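Local coordinates for glycosylation Associate Protein 2 (Streptococcus agalactiae serotype V, PDB 6OYC) that probably takes part in glycosylation of adhesins exported by the accessory Sec system, working within the Gap123 complex and resembling alpha/beta hydrolases in fold, at residues B[298-306]-B[369-380]; B[394-404]-B[462-471]. One frame throughout, in Å; residues are numbered along the deposited sequence.

Both contacts lie in the domain built on the mixed eight-stranded sheet, with their centres about 15 Å apart, and interaction 1 closes along the chain before interaction 2 opens. Interaction 1 is the more central: strand 297-301 and the loop after it meet the turn between strand 365-370 and helix 372-381. Interaction 2 joins the loops that follow the next two strands across the sheet, 388-392 and 452-458. The two touch through helix 372-381, where T374 OG1 lies 3.0 Å from I395 N in a probable hydrogen bond. Together they frame a probable Ser-His-Asp site of S371, H491 and D461 at the strand ends.

Interaction 1. Residues B[298-306]-B[369-380]; sequences TVYFSGFRS and GLSMGTYGATYH
In the turn that packs beside F301 and G303, S371 O is gripped by two donors of one residue, T374 OG1 at 2.6 Å and the T374 backbone N; a threonine in the first turn of the helix can supply both. No hydrogen bond crosses between 298-306 and 369-380, so the fit rests on shape. The F301 ring swings over helix 372-380, with CG beside its backbone N (chi1 -74°), and spreads one face on the peptide between G376 and A377. G376 CA lies over that face, 4.2 Å from the ring centroid in a CH-pi contact, and A377 CB sits 3.9 Å from F301 CD1. Bare G373 and G376 permit this closeness, and F301 O comes within 3.7 Å of G373 CA. Y300 CE1 lies 3.5 Å from G369 CA; a side chain on G369 would strike the carbonyl carbon of G373. M372 runs extended until it bends at chi3 (87°), which lays CE 3.3 Å from G303 O while SD sits at the edge of the F304 ring; a long, flexible thioether can follow this bend from the helix start to the loop at 303-304. E311 receives G303 N and, through its own N, holds S302 OG. S371 itself has a positive phi of 45° and hydrogen-bonds H491. The strained GxSxG turn between strand and helix is consistent with the nucleophile elbow of an alpha/beta hydrolase.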
loop_
_atom_site.group_PDB
_atom_site.type_symbol
_atom_site.label_atom_id
_atom_site.label_comp_id
_atom_site.label_asym_id
_atom_site.label_seq_id
_atom_site.Cartn_x
_atom_site.Cartn_y
_atom_site.Cartn_z
ATOM N N THR B 298 0.157 -6.173 15.307
ATOM C CA THR B 298 -1.222 -6.166 14.826
ATOM C C THR B 298 -1.286 -5.828 13.336
ATOM O O THR B 298 -0.868 -4.742 12.922
ATOM C CB THR B 298 -2.046 -5.168 15.626
ATOM O OG1 THR B 298 -1.434 -3.874 15.518
ATOM C CG2 THR B 298 -2.100 -5.597 17.088
ATOM N N VAL B 299 -1.867 -6.727 12.546
ATOM C CA VAL B 299 -1.927 -6.597 11.091
ATOM C C VAL B 299 -3.359 -6.279 10.677
ATOM O O VAL B 299 -4.296 -7.002 11.043
ATOM C CB VAL B 299 -1.431 -7.881 10.401
ATOM C CG1 VAL B 299 -1.537 -7.771 8.881
ATOM C CG2 VAL B 299 -0.005 -8.207 10.829
ATOM N N TYR B 300 -3.531 -5.207 9.903
ATOM C CA TYR B 300 -4.833 -4.835 9.350
ATOM C C TYR B 300 -4.786 -4.931 7.833
ATOM O O TYR B 300 -4.015 -4.210 7.194
ATOM C CB TYR B 300 -5.226 -3.420 9.770
ATOM C CG TYR B 300 -6.609 -3.016 9.307
ATOM C CD1 TYR B 300 -7.738 -3.723 9.721
ATOM C CD2 TYR B 300 -6.792 -1.917 8.461
ATOM C CE1 TYR B 300 -9.007 -3.353 9.305
ATOM C CE2 TYR B 300 -8.060 -1.544 8.032
ATOM C CZ TYR B 300 -9.164 -2.264 8.460
ATOM O OH TYR B 300 -10.423 -1.894 8.047
ATOM N N PHE B 301 -5.601 -5.825 7.264
ATOM C CA PHE B 301 -5.784 -5.878 5.817
ATOM C C PHE B 301 -6.819 -4.838 5.388
ATOM O O PHE B 301 -7.923 -4.781 5.943
ATOM C CB PHE B 301 -6.248 -7.261 5.370
ATOM C CG PHE B 301 -5.176 -8.323 5.399
ATOM C CD1 PHE B 301 -4.788 -8.905 6.598
ATOM C CD2 PHE B 301 -4.601 -8.778 4.226
ATOM C CE1 PHE B 301 -3.827 -9.890 6.630
ATOM C CE2 PHE B 301 -3.633 -9.773 4.255
ATOM C CZ PHE B 301 -3.243 -10.328 5.458
ATOM N N SER B 302 -6.471 -4.028 4.390
ATOM C CA SER B 302 -7.383 -2.988 3.940
ATOM C C SER B 302 -8.605 -3.603 3.272
ATOM O O SER B 302 -8.522 -4.642 2.603
ATOM C CB SER B 302 -6.683 -2.037 2.964
ATOM O OG SER B 302 -5.631 -1.325 3.582
ATOM N N GLY B 303 -9.749 -2.945 3.454
ATOM C CA GLY B 303 -10.949 -3.318 2.737
ATOM C C GLY B 303 -10.887 -2.920 1.255
ATOM O O GLY B 303 -9.889 -2.414 0.738
ATOM N N PHE B 304 -11.997 -3.175 0.566
ATOM C CA PHE B 304 -12.139 -2.815 -0.837
ATOM C C PHE B 304 -12.196 -1.297 -0.989
ATOM O O PHE B 304 -12.908 -0.627 -0.239
ATOM C CB PHE B 304 -13.404 -3.470 -1.388
ATOM C CG PHE B 304 -13.740 -3.091 -2.812
ATOM C CD1 PHE B 304 -14.419 -1.908 -3.098
ATOM C CD2 PHE B 304 -13.421 -3.944 -3.865
ATOM C CE1 PHE B 304 -14.746 -1.564 -4.399
ATOM C CE2 PHE B 304 -13.748 -3.610 -5.178
ATOM C CZ PHE B 304 -14.413 -2.413 -5.440
ATOM N N ARG B 305 -11.461 -0.751 -1.969
ATOM C CA ARG B 305 -11.441 0.693 -2.203
ATOM C C ARG B 305 -10.866 0.992 -3.588
ATOM O O ARG B 305 -9.756 0.560 -3.907
ATOM C CB ARG B 305 -10.625 1.426 -1.107
ATOM C CG ARG B 305 -9.174 0.879 -0.865
ATOM C CD ARG B 305 -8.383 1.632 0.256
ATOM N NE ARG B 305 -7.873 2.961 -0.121
ATOM C CZ ARG B 305 -7.628 3.956 0.747
ATOM N NH1 ARG B 305 -7.852 3.782 2.044
ATOM N NH2 ARG B 305 -7.168 5.134 0.328
ATOM N N SER B 306 -11.615 1.753 -4.397
ATOM C CA SER B 306 -11.144 2.148 -5.726
ATOM C C SER B 306 -9.920 3.049 -5.635
ATOM O O SER B 306 -8.957 2.878 -6.386
ATOM C CB SER B 306 -12.253 2.864 -6.507
ATOM O OG SER B 306 -13.460 2.125 -6.458
ATOM N N GLY B 369 -9.321 -7.438 9.935
ATOM C CA GLY B 369 -9.853 -6.727 8.784
ATOM C C GLY B 369 -11.368 -6.720 8.793
ATOM O O GLY B 369 -12.024 -7.386 9.601
ATOM N N LEU B 370 -11.920 -5.945 7.866
ATOM C CA LEU B 370 -13.354 -5.856 7.645
ATOM C C LEU B 370 -13.657 -6.132 6.174
ATOM O O LEU B 370 -12.875 -5.775 5.286
ATOM C CB LEU B 370 -13.879 -4.480 8.080
ATOM C CG LEU B 370 -13.561 -4.218 9.561
ATOM C CD1 LEU B 370 -13.467 -2.746 9.863
ATOM C CD2 LEU B 370 -14.586 -4.882 10.486
ATOM N N SER B 371 -14.793 -6.796 5.933
ATOM C CA SER B 371 -15.222 -7.260 4.613
ATOM C C SER B 371 -14.088 -7.918 3.829
ATOM O O SER B 371 -13.734 -9.061 4.120
ATOM C CB SER B 371 -15.840 -6.113 3.808
ATOM O OG SER B 371 -17.171 -5.845 4.222
ATOM N N MET B 372 -13.521 -7.226 2.829
ATOM C CA MET B 372 -12.478 -7.840 2.006
ATOM C C MET B 372 -11.239 -8.160 2.824
ATOM O O MET B 372 -10.531 -9.136 2.532
ATOM C CB MET B 372 -12.105 -6.922 0.832
ATOM C CG MET B 372 -10.963 -7.470 -0.021
ATOM S SD MET B 372 -10.580 -6.535 -1.532
ATOM C CE MET B 372 -9.413 -5.299 -0.888
ATOM N N GLY B 373 -10.953 -7.342 3.842
ATOM C CA GLY B 373 -9.853 -7.645 4.735
ATOM C C GLY B 373 -10.023 -8.967 5.456
ATOM O O GLY B 373 -9.034 -9.646 5.751
ATOM N N THR B 374 -11.270 -9.360 5.739
ATOM C CA THR B 374 -11.497 -10.610 6.460
ATOM C C THR B 374 -11.026 -11.801 5.649
ATOM O O THR B 374 -10.587 -12.807 6.220
ATOM C CB THR B 374 -12.977 -10.779 6.819
ATOM O OG1 THR B 374 -13.714 -11.177 5.656
ATOM C CG2 THR B 374 -13.561 -9.489 7.385
ATOM N N TYR B 375 -11.091 -11.700 4.324
ATOM C CA TYR B 375 -10.625 -12.784 3.468
ATOM C C TYR B 375 -9.111 -12.920 3.535
ATOM O O TYR B 375 -8.580 -14.026 3.691
ATOM C CB TYR B 375 -11.081 -12.540 2.031
ATOM C CG TYR B 375 -10.971 -13.737 1.120
ATOM C CD1 TYR B 375 -9.732 -14.268 0.772
ATOM C CD2 TYR B 375 -12.108 -14.325 0.594
ATOM C CE1 TYR B 375 -9.632 -15.359 -0.078
ATOM C CE2 TYR B 375 -12.023 -15.416 -0.249
ATOM C CZ TYR B 375 -10.785 -15.926 -0.590
ATOM O OH TYR B 375 -10.723 -17.012 -1.439
ATOM N N GLY B 376 -8.397 -11.804 3.401
ATOM C CA GLY B 376 -6.950 -11.865 3.500
ATOM C C GLY B 376 -6.483 -12.298 4.879
ATOM O O GLY B 376 -5.552 -13.097 5.000
ATOM N N ALA B 377 -7.133 -11.788 5.935
ATOM C CA ALA B 377 -6.702 -12.105 7.296
ATOM C C ALA B 377 -6.880 -13.587 7.602
ATOM O O ALA B 377 -5.976 -14.222 8.151
ATOM C CB ALA B 377 -7.457 -11.242 8.311
ATOM N N THR B 378 -8.012 -14.168 7.208
ATOM C CA THR B 378 -8.263 -15.580 7.498
ATOM C C THR B 378 -7.532 -16.509 6.527
ATOM O O THR B 378 -6.931 -17.502 6.954
ATOM C CB THR B 378 -9.772 -15.853 7.477
ATOM O OG1 THR B 378 -10.450 -14.893 8.305
ATOM C CG2 THR B 378 -10.065 -17.239 7.996
ATOM N N TYR B 379 -7.561 -16.206 5.224
ATOM C CA TYR B 379 -6.914 -17.080 4.244
ATOM C C TYR B 379 -5.420 -17.202 4.506
ATOM O O TYR B 379 -4.854 -18.301 4.425
ATOM C CB TYR B 379 -7.172 -16.562 2.821
ATOM C CG TYR B 379 -6.554 -17.378 1.694
ATOM C CD1 TYR B 379 -5.256 -17.131 1.262
ATOM C CD2 TYR B 379 -7.273 -18.384 1.053
ATOM C CE1 TYR B 379 -4.685 -17.876 0.231
ATOM C CE2 TYR B 379 -6.710 -19.128 0.015
ATOM C CZ TYR B 379 -5.419 -18.864 -0.391
ATOM O OH TYR B 379 -4.841 -19.580 -1.425
ATOM N N HIS B 380 -4.758 -16.082 4.805
ATOM C CA HIS B 380 -3.323 -16.145 5.063
ATOM C C HIS B 380 -3.032 -16.536 6.512
ATOM O O HIS B 380 -1.963 -17.091 6.795
ATOM C CB HIS B 380 -2.665 -14.806 4.692
ATOM C CG HIS B 380 -2.729 -14.492 3.223
ATOM N ND1 HIS B 380 -1.951 -15.144 2.287
ATOM C CD2 HIS B 380 -3.498 -13.620 2.526
ATOM C CE1 HIS B 380 -2.230 -14.680 1.080
ATOM N NE2 HIS B 380 -3.167 -13.757 1.195
#

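Interaction 2. Residues B[394-404]-B[462-471]; sequences PIFNLGTVAQR and DYDATAFSDL
The carboxylate of D464 collects three N-H groups from the loop 394-397. Its OD2 accepts from F396 N at 2.7 Å, nearly in line with the C-O bond, and from N397 N at 2.6 Å, on the syn side and 31° out of the carboxylate plane. OD1 offers its syn lone pair to N397 ND2 at 2.8 Å, in an almost straight bond. An aspartate suits this place because its short arm, with CG anti to the backbone N (chi1 -155°), brings two acceptors to consecutive amides and a side chain. The N397 amide stands nearly perpendicular to that carboxylate; its second bond from ND2, to D470 OD2 at 3.3 Å, is longer and more bent, and its OD1 accepts from W440. Beside this polar knot, compact A467 lets P394 CG approach its CB to 3.7 Å, and L471 CD2 meets the F396 ring. Farther along, the R404 side chain crosses Y463 at a slant, NE 3.2 Å from CE1 of the tyrosine and the guanidinium turned 23° from the ring, while Y463 OH reaches D411 O. D461 OD1 accepts from the backbone N of Y463 and D464, consistent with the loop after strand 452-458 being the place of the acid in the alpha/beta hydrolase fold.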
loop_
_atom_site.group_PDB
_atom_site.type_symbol
_atom_site.label_atom_id
_atom_site.label_comp_id
_atom_site.label_asym_id
_atom_site.label_seq_id
_atom_site.Cartn_x
_atom_site.Cartn_y
_atom_site.Cartn_z
ATOM N N PRO B 394 -17.595 -11.063 7.566
ATOM C CA PRO B 394 -16.657 -11.907 6.819
ATOM C C PRO B 394 -17.167 -12.234 5.429
ATOM O O PRO B 394 -18.368 -12.387 5.201
ATOM C CB PRO B 394 -16.561 -13.174 7.680
ATOM C CG PRO B 394 -17.893 -13.239 8.386
ATOM C CD PRO B 394 -18.267 -11.805 8.654
ATOM N N ILE B 395 -16.229 -12.325 4.489
ATOM C CA ILE B 395 -16.486 -12.822 3.148
ATOM C C ILE B 395 -15.487 -13.939 2.888
ATOM O O ILE B 395 -14.276 -13.685 2.827
ATOM C CB ILE B 395 -16.366 -11.728 2.081
ATOM C CG1 ILE B 395 -17.215 -10.516 2.458
ATOM C CG2 ILE B 395 -16.792 -12.281 0.727
ATOM C CD1 ILE B 395 -17.014 -9.330 1.561
ATOM N N PHE B 396 -15.980 -15.174 2.760
ATOM C CA PHE B 396 -15.127 -16.331 2.509
ATOM C C PHE B 396 -15.485 -17.080 1.241
ATOM O O PHE B 396 -14.636 -17.808 0.713
ATOM C CB PHE B 396 -15.186 -17.354 3.664
ATOM C CG PHE B 396 -14.866 -16.798 5.035
ATOM C CD1 PHE B 396 -13.963 -15.760 5.203
ATOM C CD2 PHE B 396 -15.464 -17.352 6.167
ATOM C CE1 PHE B 396 -13.674 -15.265 6.483
ATOM C CE2 PHE B 396 -15.181 -16.870 7.441
ATOM C CZ PHE B 396 -14.286 -15.823 7.599
ATOM N N ASN B 397 -16.710 -16.950 0.755
ATOM C CA ASN B 397 -17.191 -17.730 -0.375
ATOM C C ASN B 397 -17.308 -16.784 -1.566
ATOM O O ASN B 397 -18.380 -16.244 -1.854
ATOM C CB ASN B 397 -18.509 -18.417 -0.023
ATOM C CG ASN B 397 -18.395 -19.286 1.228
ATOM O OD1 ASN B 397 -17.753 -20.342 1.214
ATOM N ND2 ASN B 397 -19.001 -18.833 2.319
ATOM N N LEU B 398 -16.181 -16.579 -2.254
ATOM C CA LEU B 398 -16.155 -15.595 -3.333
ATOM C C LEU B 398 -16.975 -16.067 -4.528
ATOM O O LEU B 398 -17.739 -15.284 -5.109
ATOM C CB LEU B 398 -14.711 -15.303 -3.735
ATOM C CG LEU B 398 -14.080 -14.163 -2.943
ATOM C CD1 LEU B 398 -12.660 -13.887 -3.417
ATOM C CD2 LEU B 398 -14.950 -12.921 -3.035
ATOM N N GLY B 399 -16.831 -17.342 -4.908
ATOM C CA GLY B 399 -17.686 -17.912 -5.938
ATOM C C GLY B 399 -19.167 -17.756 -5.644
ATOM O O GLY B 399 -19.968 -17.550 -6.561
ATOM N N THR B 400 -19.547 -17.822 -4.366
ATOM C CA THR B 400 -20.926 -17.536 -3.978
ATOM C C THR B 400 -21.258 -16.056 -4.153
ATOM O O THR B 400 -22.349 -15.713 -4.632
ATOM C CB THR B 400 -21.161 -17.974 -2.526
ATOM O OG1 THR B 400 -21.131 -19.408 -2.447
ATOM C CG2 THR B 400 -22.496 -17.441 -1.998
ATOM N N VAL B 401 -20.341 -15.163 -3.760
ATOM C CA VAL B 401 -20.553 -13.737 -4.004
ATOM C C VAL B 401 -20.744 -13.485 -5.491
ATOM O O VAL B 401 -21.594 -12.680 -5.904
ATOM C CB VAL B 401 -19.384 -12.916 -3.432
ATOM C CG1 VAL B 401 -19.548 -11.415 -3.765
ATOM C CG2 VAL B 401 -19.260 -13.147 -1.917
ATOM N N ALA B 402 -19.970 -14.195 -6.315
ATOM C CA ALA B 402 -20.089 -14.077 -7.760
ATOM C C ALA B 402 -21.497 -14.441 -8.217
ATOM O O ALA B 402 -22.177 -13.637 -8.866
ATOM C CB ALA B 402 -19.040 -14.960 -8.438
ATOM N N GLN B 403 -21.963 -15.640 -7.851
ATOM C CA GLN B 403 -23.294 -16.088 -8.259
ATOM C C GLN B 403 -24.392 -15.136 -7.810
ATOM O O GLN B 403 -25.407 -15.003 -8.492
ATOM C CB GLN B 403 -23.554 -17.485 -7.720
ATOM C CG GLN B 403 -22.595 -18.504 -8.284
ATOM C CD GLN B 403 -22.878 -18.782 -9.739
ATOM O OE1 GLN B 403 -23.967 -18.496 -10.222
ATOM N NE2 GLN B 403 -21.899 -19.335 -10.451
ATOM N N ARG B 404 -24.203 -14.443 -6.693
ATOM C CA ARG B 404 -25.173 -13.439 -6.279
ATOM C C ARG B 404 -25.427 -12.387 -7.361
ATOM O O ARG B 404 -26.409 -11.643 -7.263
ATOM C CB ARG B 404 -24.685 -12.788 -4.980
ATOM C CG ARG B 404 -25.646 -11.813 -4.330
ATOM C CD ARG B 404 -24.931 -10.502 -4.074
ATOM N NE ARG B 404 -25.821 -9.419 -3.665
ATOM C CZ ARG B 404 -26.548 -8.688 -4.507
ATOM N NH1 ARG B 404 -26.504 -8.930 -5.815
ATOM N NH2 ARG B 404 -27.322 -7.717 -4.039
ATOM N N ASP B 462 -26.562 -10.192 2.535
ATOM C CA ASP B 462 -26.916 -10.361 1.135
ATOM C C ASP B 462 -25.782 -10.930 0.286
ATOM O O ASP B 462 -25.999 -11.200 -0.901
ATOM C CB ASP B 462 -27.352 -9.005 0.564
ATOM C CG ASP B 462 -26.556 -7.852 1.155
ATOM O OD1 ASP B 462 -26.822 -6.681 0.804
ATOM O OD2 ASP B 462 -25.666 -8.124 1.989
ATOM N N TYR B 463 -24.591 -11.122 0.853
ATOM C CA TYR B 463 -23.408 -11.446 0.066
ATOM C C TYR B 463 -22.793 -12.784 0.441
ATOM O O TYR B 463 -22.590 -13.633 -0.433
ATOM C CB TYR B 463 -22.371 -10.320 0.207
ATOM C CG TYR B 463 -22.799 -9.060 -0.504
ATOM C CD1 TYR B 463 -22.889 -9.025 -1.887
ATOM C CD2 TYR B 463 -23.127 -7.909 0.202
ATOM C CE1 TYR B 463 -23.294 -7.884 -2.550
ATOM C CE2 TYR B 463 -23.535 -6.761 -0.454
ATOM C CZ TYR B 463 -23.617 -6.757 -1.833
ATOM O OH TYR B 463 -24.020 -5.628 -2.505
ATOM N N ASP B 464 -22.471 -13.001 1.715
ATOM C CA ASP B 464 -21.946 -14.289 2.152
ATOM C C ASP B 464 -22.655 -14.678 3.448
ATOM O O ASP B 464 -22.051 -14.742 4.510
ATOM C CB ASP B 464 -20.430 -14.269 2.341
ATOM C CG ASP B 464 -19.825 -15.646 2.187
ATOM O OD1 ASP B 464 -20.623 -16.595 2.030
ATOM O OD2 ASP B 464 -18.578 -15.784 2.214
ATOM N N ALA B 465 -23.957 -14.950 3.337
ATOM C CA ALA B 465 -24.749 -15.317 4.506
ATOM C C ALA B 465 -24.110 -16.469 5.279
ATOM O O ALA B 465 -24.073 -16.455 6.514
ATOM C CB ALA B 465 -26.168 -15.682 4.069
ATOM N N THR B 466 -23.559 -17.445 4.564
ATOM C CA THR B 466 -23.035 -18.698 5.097
ATOM C C THR B 466 -21.681 -18.568 5.810
ATOM O O THR B 466 -21.169 -19.581 6.306
ATOM C CB THR B 466 -22.925 -19.694 3.932
ATOM O OG1 THR B 466 -22.280 -20.897 4.351
ATOM C CG2 THR B 466 -22.168 -19.089 2.757
ATOM N N ALA B 467 -21.105 -17.365 5.892
ATOM C CA ALA B 467 -19.699 -17.228 6.266
ATOM C C ALA B 467 -19.441 -17.710 7.695
ATOM O O ALA B 467 -18.613 -18.602 7.923
ATOM C CB ALA B 467 -19.254 -15.773 6.085
ATOM N N PHE B 468 -20.124 -17.112 8.676
ATOM C CA PHE B 468 -19.900 -17.497 10.068
ATOM C C PHE B 468 -20.158 -18.984 10.281
ATOM O O PHE B 468 -19.304 -19.699 10.817
ATOM C CB PHE B 468 -20.779 -16.663 11.002
ATOM C CG PHE B 468 -20.632 -17.038 12.453
ATOM C CD1 PHE B 468 -19.405 -17.444 12.962
ATOM C CD2 PHE B 468 -21.722 -17.012 13.304
ATOM C CE1 PHE B 468 -19.274 -17.802 14.298
ATOM C CE2 PHE B 468 -21.590 -17.362 14.645
ATOM C CZ PHE B 468 -20.361 -17.758 15.138
ATOM N N SER B 469 -21.332 -19.466 9.861
ATOM C CA SER B 469 -21.688 -20.869 10.063
ATOM C C SER B 469 -20.627 -21.800 9.494
ATOM O O SER B 469 -20.148 -22.705 10.184
ATOM C CB SER B 469 -23.046 -21.170 9.427
ATOM O OG SER B 469 -23.924 -20.073 9.570
ATOM N N ASP B 470 -20.241 -21.581 8.231
ATOM C CA ASP B 470 -19.228 -22.424 7.602
ATOM C C ASP B 470 -17.969 -22.517 8.433
ATOM O O ASP B 470 -17.315 -23.566 8.461
ATOM C CB ASP B 470 -18.858 -21.876 6.234
ATOM C CG ASP B 470 -19.934 -22.070 5.242
ATOM O OD1 ASP B 470 -20.794 -22.940 5.479
ATOM O OD2 ASP B 470 -19.943 -21.346 4.229
ATOM N N LEU B 471 -17.611 -21.427 9.110
ATOM C CA LEU B 471 -16.365 -21.399 9.860
ATOM C C LEU B 471 -16.434 -22.299 11.094
ATOM O O LEU B 471 -15.471 -23.014 11.403
ATOM C CB LEU B 471 -16.031 -19.956 10.245
ATOM C CG LEU B 471 -14.657 -19.782 10.881
ATOM C CD1 LEU B 471 -13.599 -20.424 9.996
ATOM C CD2 LEU B 471 -14.371 -18.314 11.117
#